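Local coordinates for protein dimethyladenosine transferase, putative (PDB 2H1R) that probably dimethylates the N6 of adenines in ribosomal RNA, using S-adenosyl-L-methionine as methyl donor, at residues I162-F167 with T203-D209; Y259-V263 with K291-H295; S42-E48 with A64-I70. All blocks are in the same frame, centred on the assembly; numbering follows the deposited sequence.

Interaction 1 (I162-F167 with T203-D209)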
ATOM      1  N   ILE A 162      -6.181  -6.056  -0.723  1.00 20.21           N
ATOM      2  CA  ILE A 162      -7.336  -5.228  -0.404  1.00 21.80           C
ATOM      3  C   ILE A 162      -6.901  -3.864   0.171  1.00 19.83           C
ATOM      4  O   ILE A 162      -7.490  -2.849  -0.190  1.00 20.91           O
ATOM      5  CB  ILE A 162      -8.360  -5.950   0.495  1.00 22.30           C
ATOM      6  CG1 ILE A 162      -8.933  -7.159  -0.237  1.00 22.64           C
ATOM      7  CG2 ILE A 162      -9.549  -5.021   0.826  1.00 23.66           C
ATOM      8  CD1 ILE A 162     -10.067  -7.922   0.556  1.00 25.13           C
ATOM      9  N   ASN A 163      -5.877  -3.853   1.016  1.00 20.76           N
ATOM     10  CA  ASN A 163      -5.271  -2.581   1.504  1.00 21.43           C
ATOM     11  C   ASN A 163      -4.910  -1.635   0.394  1.00 22.75           C
ATOM     12  O   ASN A 163      -5.347  -0.455   0.372  1.00 23.23           O
ATOM     13  CB  ASN A 163      -4.088  -2.847   2.404  1.00 22.96           C
ATOM     14  CG  ASN A 163      -4.518  -3.177   3.808  1.00 25.75           C
ATOM     15  OD1 ASN A 163      -5.565  -2.734   4.242  1.00 36.30           O
ATOM     16  ND2 ASN A 163      -3.749  -3.963   4.506  1.00 26.71           N
ATOM     17  N   VAL A 164      -4.185  -2.162  -0.585  1.00 21.69           N
ATOM     18  CA  VAL A 164      -3.801  -1.384  -1.771  1.00 22.25           C
ATOM     19  C   VAL A 164      -5.013  -0.841  -2.530  1.00 22.52           C
ATOM     20  O   VAL A 164      -5.048   0.365  -2.917  1.00 23.05           O
ATOM     21  CB  VAL A 164      -2.868  -2.228  -2.694  1.00 21.39           C
ATOM     22  CG1 VAL A 164      -2.571  -1.505  -4.004  1.00 25.48           C
ATOM     23  CG2 VAL A 164      -1.577  -2.488  -1.991  1.00 23.90           C
ATOM     24  N   LYS A 165      -6.010  -1.700  -2.743  1.00 21.86           N
ATOM     25  CA  LYS A 165      -7.174  -1.354  -3.514  1.00 23.66           C
ATOM     26  C   LYS A 165      -8.020  -0.288  -2.783  1.00 22.45           C
ATOM     27  O   LYS A 165      -8.681   0.540  -3.428  1.00 22.50           O
ATOM     28  CB  LYS A 165      -8.041  -2.592  -3.756  1.00 24.32           C
ATOM     29  CG  LYS A 165      -7.533  -3.560  -4.859  1.00 27.63           C
ATOM     30  CD  LYS A 165      -8.298  -4.872  -4.820  1.00 27.00           C
ATOM     31  CE  LYS A 165      -9.655  -4.744  -5.534  1.00 34.43           C
ATOM     32  NZ  LYS A 165     -10.531  -5.929  -5.192  1.00 36.21           N
ATOM     33  N   LEU A 166      -8.011  -0.335  -1.458  1.00 22.16           N
ATOM     34  CA  LEU A 166      -8.787   0.636  -0.701  1.00 22.41           C
ATOM     35  C   LEU A 166      -8.180   2.009  -0.900  1.00 22.72           C
ATOM     36  O   LEU A 166      -8.903   2.963  -1.165  1.00 24.98           O
ATOM     37  CB  LEU A 166      -8.836   0.305   0.797  1.00 22.84           C
ATOM     38  CG  LEU A 166      -9.558   1.419   1.605  1.00 21.47           C
ATOM     39  CD1 LEU A 166     -10.979   1.524   1.188  1.00 23.40           C
ATOM     40  CD2 LEU A 166      -9.498   1.174   3.066  1.00 26.22           C
ATOM     41  N   PHE A 167      -6.866   2.098  -0.788  1.00 23.77           N
ATOM     42  CA  PHE A 167      -6.210   3.388  -0.788  1.00 25.58           C
ATOM     43  C   PHE A 167      -5.878   3.980  -2.163  1.00 25.66           C
ATOM     44  O   PHE A 167      -5.782   5.215  -2.303  1.00 25.73           O
ATOM     45  CB  PHE A 167      -5.068   3.381   0.220  1.00 27.54           C
ATOM     46  CG  PHE A 167      -5.564   3.213   1.648  1.00 29.91           C
ATOM     47  CD1 PHE A 167      -6.176   4.285   2.318  1.00 28.07           C
ATOM     48  CD2 PHE A 167      -5.527   1.951   2.270  1.00 31.02           C
ATOM     49  CE1 PHE A 167      -6.687   4.130   3.610  1.00 31.95           C
ATOM     50  CE2 PHE A 167      -6.046   1.772   3.584  1.00 32.42           C
ATOM     51  CZ  PHE A 167      -6.612   2.855   4.254  1.00 32.53           C
ATOM     52  N   THR A 203     -10.908   6.357   6.360  1.00 24.15           N
ATOM     53  CA  THR A 203     -10.878   5.066   7.078  1.00 23.47           C
ATOM     54  C   THR A 203      -9.838   5.032   8.198  1.00 23.18           C
ATOM     55  O   THR A 203      -8.717   5.479   8.011  1.00 24.03           O
ATOM     56  CB  THR A 203     -10.529   3.935   6.100  1.00 23.73           C
ATOM     57  OG1 THR A 203     -11.523   3.906   5.088  1.00 21.70           O
ATOM     58  CG2 THR A 203     -10.523   2.587   6.826  1.00 23.13           C
ATOM     59  N   ASN A 204     -10.214   4.518   9.364  1.00 22.88           N
ATOM     60  CA  ASN A 204      -9.287   4.321  10.449  1.00 22.70           C
ATOM     61  C   ASN A 204      -8.455   3.092  10.137  1.00 23.54           C
ATOM     62  O   ASN A 204      -8.946   1.942  10.241  1.00 21.42           O
ATOM     63  CB  ASN A 204     -10.045   4.152  11.762  1.00 24.47           C
ATOM     64  CG  ASN A 204      -9.132   3.890  12.930  1.00 25.35           C
ATOM     65  OD1 ASN A 204      -7.941   3.659  12.762  1.00 30.06           O
ATOM     66  ND2 ASN A 204      -9.688   3.927  14.133  1.00 29.09           N
ATOM     67  N   PHE A 205      -7.231   3.331   9.673  1.00 23.37           N
ATOM     68  CA  PHE A 205      -6.395   2.243   9.167  1.00 25.43           C
ATOM     69  C   PHE A 205      -6.067   1.157  10.187  1.00 24.95           C
ATOM     70  O   PHE A 205      -6.012  -0.021   9.811  1.00 24.86           O
ATOM     71  CB  PHE A 205      -5.122   2.756   8.498  1.00 26.68           C
ATOM     72  CG  PHE A 205      -4.285   1.664   7.917  1.00 29.45           C
ATOM     73  CD1 PHE A 205      -4.628   1.083   6.723  1.00 31.96           C
ATOM     74  CD2 PHE A 205      -3.192   1.167   8.608  1.00 34.07           C
ATOM     75  CE1 PHE A 205      -3.860   0.039   6.183  1.00 32.73           C
ATOM     76  CE2 PHE A 205      -2.419   0.126   8.079  1.00 36.48           C
ATOM     77  CZ  PHE A 205      -2.764  -0.432   6.853  1.00 33.13           C
ATOM     78  N   ASP A 206      -5.863   1.538  11.453  1.00 23.81           N
ATOM     79  CA  ASP A 206      -5.640   0.576  12.539  1.00 25.76           C
ATOM     80  C   ASP A 206      -6.778  -0.446  12.656  1.00 23.85           C
ATOM     81  O   ASP A 206      -6.530  -1.653  12.744  1.00 22.62           O
ATOM     82  CB  ASP A 206      -5.411   1.271  13.898  1.00 25.93           C
ATOM     83  CG  ASP A 206      -4.141   2.145  13.903  1.00 32.31           C
ATOM     84  OD1 ASP A 206      -3.233   1.856  13.086  1.00 34.33           O
ATOM     85  OD2 ASP A 206      -4.040   3.109  14.718  1.00 36.17           O
ATOM     86  N   GLU A 207      -8.016   0.027  12.616  1.00 22.54           N
ATOM     87  CA  GLU A 207      -9.154  -0.879  12.760  1.00 21.51           C
ATOM     88  C   GLU A 207      -9.408  -1.684  11.474  1.00 21.22           C
ATOM     89  O   GLU A 207      -9.790  -2.849  11.551  1.00 21.83           O
ATOM     90  CB  GLU A 207     -10.429  -0.096  13.097  1.00 20.49           C
ATOM     91  CG  GLU A 207     -10.514   0.413  14.504  1.00 25.67           C
ATOM     92  CD  GLU A 207     -11.957   0.527  14.982  1.00 31.56           C
ATOM     93  OE1 GLU A 207     -12.298   1.592  15.572  1.00 34.38           O
ATOM     94  OE2 GLU A 207     -12.739  -0.435  14.762  1.00 28.66           O
ATOM     95  N   TRP A 208      -9.279  -1.037  10.320  1.00 20.23           N
ATOM     96  CA  TRP A 208      -9.409  -1.700   9.006  1.00 20.50           C
ATOM     97  C   TRP A 208      -8.436  -2.854   8.891  1.00 19.29           C
ATOM     98  O   TRP A 208      -8.818  -3.966   8.582  1.00 17.96           O
ATOM     99  CB  TRP A 208      -9.094  -0.697   7.892  1.00 21.01           C
ATOM    100  CG  TRP A 208      -8.973  -1.256   6.489  1.00 20.71           C
ATOM    101  CD1 TRP A 208      -7.820  -1.559   5.823  1.00 22.25           C
ATOM    102  CD2 TRP A 208     -10.042  -1.526   5.581  1.00 21.06           C
ATOM    103  NE1 TRP A 208      -8.107  -1.989   4.549  1.00 21.08           N
ATOM    104  CE2 TRP A 208      -9.465  -1.990   4.376  1.00 22.76           C
ATOM    105  CE3 TRP A 208     -11.433  -1.418   5.661  1.00 19.99           C
ATOM    106  CZ2 TRP A 208     -10.242  -2.345   3.263  1.00 18.95           C
ATOM    107  CZ3 TRP A 208     -12.196  -1.780   4.545  1.00 20.34           C
ATOM    108  CH2 TRP A 208     -11.597  -2.220   3.375  1.00 19.65           C
ATOM    109  N   ASP A 209      -7.166  -2.589   9.165  1.00 19.77           N
ATOM    110  CA  ASP A 209      -6.147  -3.613   9.030  1.00 20.26           C
ATOM    111  C   ASP A 209      -6.362  -4.755  10.042  1.00 19.46           C
ATOM    112  O   ASP A 209      -6.081  -5.923   9.740  1.00 19.22           O
ATOM    113  CB  ASP A 209      -4.730  -3.027   9.130  1.00 20.38           C
ATOM    114  CG  ASP A 209      -3.661  -4.026   8.722  1.00 23.12           C
ATOM    115  OD1 ASP A 209      -3.655  -4.512   7.550  1.00 25.43           O
ATOM    116  OD2 ASP A 209      -2.856  -4.343   9.601  1.00 25.49           O
TER
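Ile162 meets the indole of Trp208, CG2 lying 3.7 Å from CZ2 and the two side chains crossing at about a right angle. The contact illustrates how one large ring from a second helix can be gripped by four residues of a first. Asn163 supplies the polar part of that grip. Its CG stands beside the backbone N (chi1 -81°), which brings the amide to the indole edge. There OD1 accepts a weak, bent bond from Trp208 NE1, 2.7 Å long at an N-H...O angle of only 125°. At the other end of the amide ND2 donates to Asp209 OD1 at 3.1 Å, with the acceptor close to the amide plane and the carboxylate oxygen met on its anti side, somewhat out of the carboxylate plane. The pair of bonds favours this flip of the amide, the straighter one, to Asp209, probably contributing more. Asp209 also forms salt bridges with Arg159 and Arg213, so its carboxylate is probably kept ionised. One turn on, Leu166 lays CD2 over the centre of the indole six-membered ring, 3.6 Å from the centroid, as a CH-pi contact almost along the ring normal. The ring of Phe167 turns an edge toward the face of the Trp208 five-membered ring, with planes 82° apart, while CE2 touches Phe205 CD1 at 3.5 Å, near the plane of the Phe205 ring. Asn204 caps helix 205-216 through a weak bond from Asp206 N. Ile127 of helix 119-128 touches both phenylalanines, and Phe282 and Leu283 of helix 279-291 pack on the indole. Trp208 is thus a knob in a hole made by Ile162, Asn163, Leu166 and Phe167, within an aromatic cluster that joins helix 159-167 of the methyltransferase fold to the first helix of the C-terminal helical part.

Interaction 2 (Y259-V263 with K291-H295)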
ATOM      1  N   TYR A 259     -25.373 -10.720  19.063  1.00 25.69           N
ATOM      2  CA  TYR A 259     -25.095  -9.293  18.777  1.00 26.60           C
ATOM      3  C   TYR A 259     -24.084  -9.110  17.628  1.00 26.56           C
ATOM      4  O   TYR A 259     -24.331  -8.382  16.665  1.00 27.00           O
ATOM      5  CB  TYR A 259     -24.538  -8.647  20.044  1.00 26.12           C
ATOM      6  CG  TYR A 259     -24.527  -7.132  20.022  1.00 27.01           C
ATOM      7  CD1 TYR A 259     -25.696  -6.388  19.749  1.00 28.32           C
ATOM      8  CD2 TYR A 259     -23.344  -6.442  20.269  1.00 28.26           C
ATOM      9  CE1 TYR A 259     -25.645  -4.969  19.730  1.00 26.51           C
ATOM     10  CE2 TYR A 259     -23.300  -5.055  20.258  1.00 24.97           C
ATOM     11  CZ  TYR A 259     -24.440  -4.342  20.021  1.00 25.51           C
ATOM     12  OH  TYR A 259     -24.326  -2.972  20.017  1.00 25.24           O
ATOM     13  N   CYS A 260     -22.951  -9.782  17.754  1.00 27.92           N
ATOM     14  CA  CYS A 260     -21.871  -9.714  16.777  1.00 27.88           C
ATOM     15  C   CYS A 260     -22.251 -10.439  15.448  1.00 27.17           C
ATOM     16  O   CYS A 260     -22.146  -9.871  14.362  1.00 25.61           O
ATOM     17  CB  CYS A 260     -20.595 -10.279  17.441  1.00 28.97           C
ATOM     18  SG  CYS A 260     -19.075 -10.231  16.500  1.00 34.80           S
ATOM     19  N   LEU A 261     -22.757 -11.667  15.528  1.00 27.47           N
ATOM     20  CA  LEU A 261     -23.128 -12.430  14.309  1.00 26.61           C
ATOM     21  C   LEU A 261     -24.281 -11.814  13.546  1.00 26.34           C
ATOM     22  O   LEU A 261     -24.385 -11.981  12.324  1.00 25.70           O
ATOM     23  CB  LEU A 261     -23.476 -13.897  14.639  1.00 27.39           C
ATOM     24  CG  LEU A 261     -22.392 -14.967  14.590  1.00 29.03           C
ATOM     25  CD1 LEU A 261     -21.065 -14.488  15.112  1.00 30.67           C
ATOM     26  CD2 LEU A 261     -22.837 -16.259  15.289  1.00 28.63           C
ATOM     27  N   ASP A 262     -25.167 -11.116  14.265  1.00 25.20           N
ATOM     28  CA  ASP A 262     -26.257 -10.363  13.633  1.00 25.52           C
ATOM     29  C   ASP A 262     -25.769  -9.311  12.594  1.00 24.45           C
ATOM     30  O   ASP A 262     -26.494  -8.940  11.668  1.00 23.89           O
ATOM     31  CB  ASP A 262     -27.113  -9.665  14.705  1.00 27.21           C
ATOM     32  CG  ASP A 262     -28.181 -10.577  15.325  1.00 31.81           C
ATOM     33  OD1 ASP A 262     -28.396 -11.733  14.856  1.00 35.71           O
ATOM     34  OD2 ASP A 262     -28.814 -10.113  16.316  1.00 37.12           O
ATOM     35  N   VAL A 263     -24.544  -8.822  12.747  1.00 23.57           N
ATOM     36  CA  VAL A 263     -23.988  -7.880  11.777  1.00 23.56           C
ATOM     37  C   VAL A 263     -23.848  -8.592  10.416  1.00 23.51           C
ATOM     38  O   VAL A 263     -24.243  -8.064   9.383  1.00 23.04           O
ATOM     39  CB  VAL A 263     -22.624  -7.355  12.261  1.00 23.58           C
ATOM     40  CG1 VAL A 263     -21.919  -6.516  11.178  1.00 25.03           C
ATOM     41  CG2 VAL A 263     -22.769  -6.600  13.649  1.00 23.71           C
ATOM     42  N   LYS A 291     -20.839   0.768  14.247  1.00 20.44           N
ATOM     43  CA  LYS A 291     -22.178   1.289  14.600  1.00 23.54           C
ATOM     44  C   LYS A 291     -22.721   0.619  15.868  1.00 23.96           C
ATOM     45  O   LYS A 291     -23.408   1.259  16.705  1.00 23.69           O
ATOM     46  CB  LYS A 291     -23.129   1.125  13.408  1.00 24.38           C
ATOM     47  CG  LYS A 291     -24.350   1.958  13.374  1.00 26.02           C
ATOM     48  CD  LYS A 291     -24.915   2.068  11.924  1.00 26.43           C
ATOM     49  N   LYS A 292     -22.342  -0.640  16.070  1.00 23.56           N
ATOM     50  CA  LYS A 292     -22.711  -1.382  17.297  1.00 23.46           C
ATOM     51  C   LYS A 292     -21.779  -1.194  18.453  1.00 22.76           C
ATOM     52  O   LYS A 292     -21.957  -1.821  19.502  1.00 23.95           O
ATOM     53  CB  LYS A 292     -22.813  -2.876  16.981  1.00 23.00           C
ATOM     54  CG  LYS A 292     -24.106  -3.210  16.294  1.00 23.91           C
ATOM     55  CD  LYS A 292     -24.253  -4.707  16.014  1.00 28.54           C
ATOM     56  CE  LYS A 292     -25.751  -5.095  16.008  1.00 31.53           C
ATOM     57  NZ  LYS A 292     -25.989  -6.562  15.904  1.00 31.46           N
ATOM     58  N   GLY A 293     -20.752  -0.360  18.276  1.00 21.09           N
ATOM     59  CA  GLY A 293     -19.719  -0.201  19.308  1.00 20.38           C
ATOM     60  C   GLY A 293     -18.667  -1.293  19.348  1.00 20.33           C
ATOM     61  O   GLY A 293     -17.958  -1.433  20.337  1.00 22.80           O
ATOM     62  N   ILE A 294     -18.592  -2.098  18.290  1.00 20.91           N
ATOM     63  CA  ILE A 294     -17.567  -3.147  18.196  1.00 20.85           C
ATOM     64  C   ILE A 294     -16.408  -2.596  17.348  1.00 20.60           C
ATOM     65  O   ILE A 294     -16.568  -2.326  16.164  1.00 20.11           O
ATOM     66  CB  ILE A 294     -18.143  -4.465  17.573  1.00 20.72           C
ATOM     67  CG1 ILE A 294     -19.274  -5.029  18.459  1.00 19.64           C
ATOM     68  CG2 ILE A 294     -17.022  -5.542  17.383  1.00 18.69           C
ATOM     69  CD1 ILE A 294     -20.192  -6.058  17.770  1.00 20.28           C
ATOM     70  N   HIS A 295     -15.264  -2.438  18.010  1.00 21.81           N
ATOM     71  CA  HIS A 295     -14.052  -1.892  17.457  1.00 22.18           C
ATOM     72  C   HIS A 295     -12.934  -2.938  17.427  1.00 23.48           C
ATOM     73  O   HIS A 295     -12.876  -3.839  18.284  1.00 24.07           O
ATOM     74  CB  HIS A 295     -13.630  -0.631  18.255  1.00 22.83           C
ATOM     75  CG  HIS A 295     -14.587   0.506  18.066  1.00 22.33           C
ATOM     76  ND1 HIS A 295     -14.387   1.485  17.118  1.00 23.84           N
ATOM     77  CD2 HIS A 295     -15.805   0.755  18.615  1.00 25.12           C
ATOM     78  CE1 HIS A 295     -15.411   2.323  17.130  1.00 25.85           C
ATOM     79  NE2 HIS A 295     -16.290   1.897  18.023  1.00 23.43           N
TER
HETATM   80  O   HOH W   1     -28.484  -7.578  17.184  1.00 51.19           O
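Tyr259 and Lys292 lie against each other lengthwise, running in opposite directions, and each reaches the other's backbone. The phenol OH donates to Lys292 O at 2.7 Å, and Lys292 NZ returns a 2.6 Å bond to Tyr259 O; both acceptors are met in the carbonyl plane, on a lone pair. Such a reciprocal pair shows how two long side chains can be tied at their ends, each to the other's backbone. Lys292 is extended beyond CG, which carries CD over one face of the ring, 4.1 Å from its centroid, and leaves NZ in an off-centre cation-pi position. On the inner side Val263 CG2 packs tightly on Lys292 CD at 3.4 Å, closer than such carbons normally come. Helix 279-291 ends here in a Schellman motif, Gly293 taking the positive phi (80°) that turns the chain, and the next residue, Ile294, points toward helix 256-266. Its CD1 reaches Tyr259 CD2 at 4.0 Å, and Leu236 of helix 230-246 touches Ile294 as well. Toward Asp262 the contact is slacker and water-mediated. Asp262 OD2 stays 4.6 Å from Lys292 NZ, too far for a salt bridge, and a water bridges them, donating to the carboxylate.

Interaction 3 (S42-E48 with A64-I70)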
ATOM      1  N   SER A  42       5.726  20.614 -14.068  1.00 26.75           N
ATOM      2  CA  SER A  42       6.846  21.441 -13.544  1.00 27.26           C
ATOM      3  C   SER A  42       6.575  22.049 -12.171  1.00 26.99           C
ATOM      4  O   SER A  42       7.465  22.640 -11.555  1.00 27.30           O
ATOM      5  CB  SER A  42       7.251  22.530 -14.539  1.00 28.44           C
ATOM      6  OG  SER A  42       6.170  23.414 -14.657  1.00 31.95           O
ATOM      7  N   SER A  43       5.348  21.905 -11.683  1.00 25.97           N
ATOM      8  CA  SER A  43       5.040  22.311 -10.314  1.00 27.45           C
ATOM      9  C   SER A  43       5.209  21.167  -9.301  1.00 26.78           C
ATOM     10  O   SER A  43       5.087  21.395  -8.119  1.00 27.68           O
ATOM     11  CB  SER A  43       3.617  22.845 -10.238  1.00 27.50           C
ATOM     12  OG  SER A  43       2.718  21.922 -10.838  1.00 29.86           O
ATOM     13  N   ASP A  44       5.462  19.948  -9.781  1.00 26.50           N
ATOM     14  CA  ASP A  44       5.537  18.720  -8.925  1.00 25.21           C
ATOM     15  C   ASP A  44       6.904  18.526  -8.283  1.00 23.46           C
ATOM     16  O   ASP A  44       7.926  18.636  -8.956  1.00 23.92           O
ATOM     17  CB  ASP A  44       5.258  17.462  -9.772  1.00 24.78           C
ATOM     18  CG  ASP A  44       3.784  17.256 -10.080  1.00 28.21           C
ATOM     19  OD1 ASP A  44       2.938  17.794  -9.310  1.00 28.30           O
ATOM     20  OD2 ASP A  44       3.465  16.525 -11.067  1.00 28.63           O
ATOM     21  N   ILE A  45       6.932  18.210  -6.999  1.00 22.13           N
ATOM     22  CA  ILE A  45       8.132  17.680  -6.322  1.00 22.87           C
ATOM     23  C   ILE A  45       8.125  16.148  -6.509  1.00 23.50           C
ATOM     24  O   ILE A  45       7.094  15.488  -6.220  1.00 23.18           O
ATOM     25  CB  ILE A  45       8.114  17.993  -4.804  1.00 22.42           C
ATOM     26  CG1 ILE A  45       8.148  19.526  -4.578  1.00 26.35           C
ATOM     27  CG2 ILE A  45       9.256  17.243  -4.044  1.00 22.66           C
ATOM     28  CD1 ILE A  45       7.793  19.953  -3.177  1.00 29.72           C
ATOM     29  N   VAL A  46       9.252  15.598  -6.980  1.00 23.30           N
ATOM     30  CA  VAL A  46       9.384  14.163  -7.221  1.00 22.58           C
ATOM     31  C   VAL A  46      10.314  13.578  -6.130  1.00 23.24           C
ATOM     32  O   VAL A  46      11.435  14.072  -5.923  1.00 22.70           O
ATOM     33  CB  VAL A  46       9.929  13.882  -8.659  1.00 23.01           C
ATOM     34  CG1 VAL A  46      10.207  12.388  -8.879  1.00 23.55           C
ATOM     35  CG2 VAL A  46       8.949  14.364  -9.735  1.00 19.68           C
ATOM     36  N   LEU A  47       9.845  12.534  -5.436  1.00 22.83           N
ATOM     37  CA  LEU A  47      10.693  11.734  -4.534  1.00 23.73           C
ATOM     38  C   LEU A  47      11.199  10.516  -5.309  1.00 24.55           C
ATOM     39  O   LEU A  47      10.393   9.719  -5.839  1.00 25.23           O
ATOM     40  CB  LEU A  47       9.880  11.255  -3.308  1.00 23.83           C
ATOM     41  CG  LEU A  47      10.591  10.348  -2.288  1.00 23.54           C
ATOM     42  CD1 LEU A  47      11.739  11.081  -1.611  1.00 28.14           C
ATOM     43  CD2 LEU A  47       9.575   9.866  -1.258  1.00 25.88           C
ATOM     44  N   GLU A  48      12.514  10.380  -5.425  1.00 25.25           N
ATOM     45  CA  GLU A  48      13.100   9.217  -6.114  1.00 27.45           C
ATOM     46  C   GLU A  48      13.808   8.388  -5.051  1.00 27.73           C
ATOM     47  O   GLU A  48      14.699   8.880  -4.357  1.00 27.68           O
ATOM     48  CB  GLU A  48      14.095   9.619  -7.203  1.00 27.48           C
ATOM     49  CG  GLU A  48      14.644   8.420  -7.980  1.00 28.59           C
ATOM     50  CD  GLU A  48      15.772   8.741  -8.942  1.00 31.42           C
ATOM     51  OE1 GLU A  48      16.408   9.825  -8.824  1.00 34.37           O
ATOM     52  OE2 GLU A  48      16.037   7.883  -9.840  1.00 34.61           O
ATOM     53  N   ALA A  64      10.329  17.905 -13.412  1.00 23.34           N
ATOM     54  CA  ALA A  64       9.806  18.179 -12.090  1.00 23.54           C
ATOM     55  C   ALA A  64      10.256  19.548 -11.633  1.00 23.89           C
ATOM     56  O   ALA A  64      11.293  20.041 -12.084  1.00 24.21           O
ATOM     57  CB  ALA A  64      10.353  17.126 -11.090  1.00 22.61           C
ATOM     58  N   LYS A  65       9.519  20.137 -10.695  1.00 24.59           N
ATOM     59  CA  LYS A  65       9.960  21.385 -10.027  1.00 24.84           C
ATOM     60  C   LYS A  65      11.332  21.147  -9.391  1.00 25.21           C
ATOM     61  O   LYS A  65      12.317  21.862  -9.641  1.00 23.85           O
ATOM     62  CB  LYS A  65       8.935  21.805  -8.971  1.00 24.86           C
ATOM     63  CG  LYS A  65       9.381  22.960  -8.051  1.00 28.00           C
ATOM     64  CD  LYS A  65       8.136  23.715  -7.561  1.00 32.37           C
ATOM     65  CE  LYS A  65       7.490  23.086  -6.336  1.00 35.75           C
ATOM     66  NZ  LYS A  65       6.480  24.047  -5.739  1.00 38.44           N
ATOM     67  N   LYS A  66      11.389  20.074  -8.609  1.00 24.24           N
ATOM     68  CA  LYS A  66      12.630  19.592  -8.045  1.00 23.97           C
ATOM     69  C   LYS A  66      12.515  18.106  -7.696  1.00 23.59           C
ATOM     70  O   LYS A  66      11.409  17.565  -7.551  1.00 22.70           O
ATOM     71  CB  LYS A  66      12.996  20.374  -6.797  1.00 23.72           C
ATOM     72  CG  LYS A  66      12.142  20.136  -5.631  1.00 25.09           C
ATOM     73  CD  LYS A  66      12.680  20.959  -4.467  1.00 31.97           C
ATOM     74  CE  LYS A  66      12.108  20.467  -3.159  1.00 35.46           C
ATOM     75  NZ  LYS A  66      12.748  21.196  -1.996  1.00 39.13           N
ATOM     76  N   VAL A  67      13.682  17.478  -7.571  1.00 24.68           N
ATOM     77  CA  VAL A  67      13.770  16.042  -7.265  1.00 24.40           C
ATOM     78  C   VAL A  67      14.516  15.877  -5.946  1.00 25.53           C
ATOM     79  O   VAL A  67      15.572  16.497  -5.715  1.00 25.39           O
ATOM     80  CB  VAL A  67      14.495  15.239  -8.371  1.00 23.77           C
ATOM     81  CG1 VAL A  67      14.681  13.730  -7.924  1.00 23.52           C
ATOM     82  CG2 VAL A  67      13.787  15.364  -9.758  1.00 22.22           C
ATOM     83  N   ILE A  68      13.951  15.055  -5.069  1.00 26.12           N
ATOM     84  CA  ILE A  68      14.619  14.699  -3.815  1.00 28.63           C
ATOM     85  C   ILE A  68      14.896  13.219  -3.949  1.00 30.44           C
ATOM     86  O   ILE A  68      14.011  12.432  -4.315  1.00 28.64           O
ATOM     87  CB  ILE A  68      13.748  14.988  -2.583  1.00 28.67           C
ATOM     88  CG1 ILE A  68      13.406  16.493  -2.505  1.00 28.88           C
ATOM     89  CG2 ILE A  68      14.459  14.507  -1.294  1.00 30.60           C
ATOM     90  CD1 ILE A  68      12.220  16.820  -1.623  1.00 30.23           C
ATOM     91  N   THR A  69      16.143  12.848  -3.738  1.00 32.81           N
ATOM     92  CA  THR A  69      16.485  11.448  -3.884  1.00 36.55           C
ATOM     93  C   THR A  69      17.021  10.890  -2.570  1.00 38.67           C
ATOM     94  O   THR A  69      17.676  11.606  -1.804  1.00 39.22           O
ATOM     95  CB  THR A  69      17.439  11.221  -5.070  1.00 36.50           C
ATOM     96  OG1 THR A  69      17.777   9.833  -5.159  1.00 40.27           O
ATOM     97  CG2 THR A  69      18.683  12.028  -4.927  1.00 37.01           C
ATOM     98  N   ILE A  70      16.685   9.630  -2.303  1.00 40.90           N
ATOM     99  CA  ILE A  70      17.123   8.907  -1.112  1.00 43.61           C
ATOM    100  C   ILE A  70      17.826   7.657  -1.622  1.00 45.06           C
ATOM    101  O   ILE A  70      17.201   6.827  -2.293  1.00 45.04           O
ATOM    102  CB  ILE A  70      15.925   8.489  -0.199  1.00 43.25           C
ATOM    103  CG1 ILE A  70      15.155   9.723   0.300  1.00 44.58           C
ATOM    104  CG2 ILE A  70      16.414   7.633   0.985  1.00 44.55           C
ATOM    105  CD1 ILE A  70      13.801   9.414   0.984  1.00 43.93           C
TER
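Val46 CG2 and Ala64 CB, 3.4 Å apart, make the closest apolar touch, between strand 45-49 and the loop leading into strand 66-70; Val67 shares the face of Val46, and Leu60 of helix 57-60 touches both valines. Ile45, Leu47 and Ile68 lie on the other face, where Ile45 CG2 meets Ile68 CD1. With CG anti to the backbone N (chi1 177°) and the second torsion near +60°, Leu47 CD1 leans toward the neighbouring strand and meets Ile70 CD1 at 3.7 Å. Between the faces runs textbook parallel pairing: Val46 N to Lys66 O, Ile68 N to Val46 O, Glu48 N to Ile68 O at 2.8 Å, and Ile70 N to Glu48 O. Glu48 O also receives a weak 3.3 Å bond from Thr69 OG1, while the Glu48 carboxylate turns to Thr57 OG1. At the opposite end Lys65 N binds Asp44 O at 2.8 Å, Asp44 pairs with Lys134, and Lys66 with Glu93. The strands flank helix 57-60 in a beta-alpha-beta unit of the Rossmann-like sheet. With nearly all direct bonds made by backbone and the charges paired farther out, the chemistry fits inner strands whose C-terminal ends lead to Gly50 and Asp71, predicted S-adenosyl-L-methionine contacts.

How the interactions relate
Along the chain the contacts come in series, interaction 3 first, then interaction 1, then interaction 2. Interaction 3 belongs to the seven-stranded sheet of the cofactor-binding part. Interaction 1, its centre about 27 Å away, links a helix of that part to helix 205-216, and interaction 2 lies among the C-terminal helices, its centre about 46 Å from that of interaction 3, across the chain's centre. Interactions 1 and 2, centres about 19 Å apart, touch through a probable hydrogen bond between Glu207 and His295. Helix 279-291 runs between them, packing on Trp208 and leading into Lys292. Interactions 1 and 2 thus join in one helical region; interaction 3 stands about 16 Å from interaction 1 at nearest atoms.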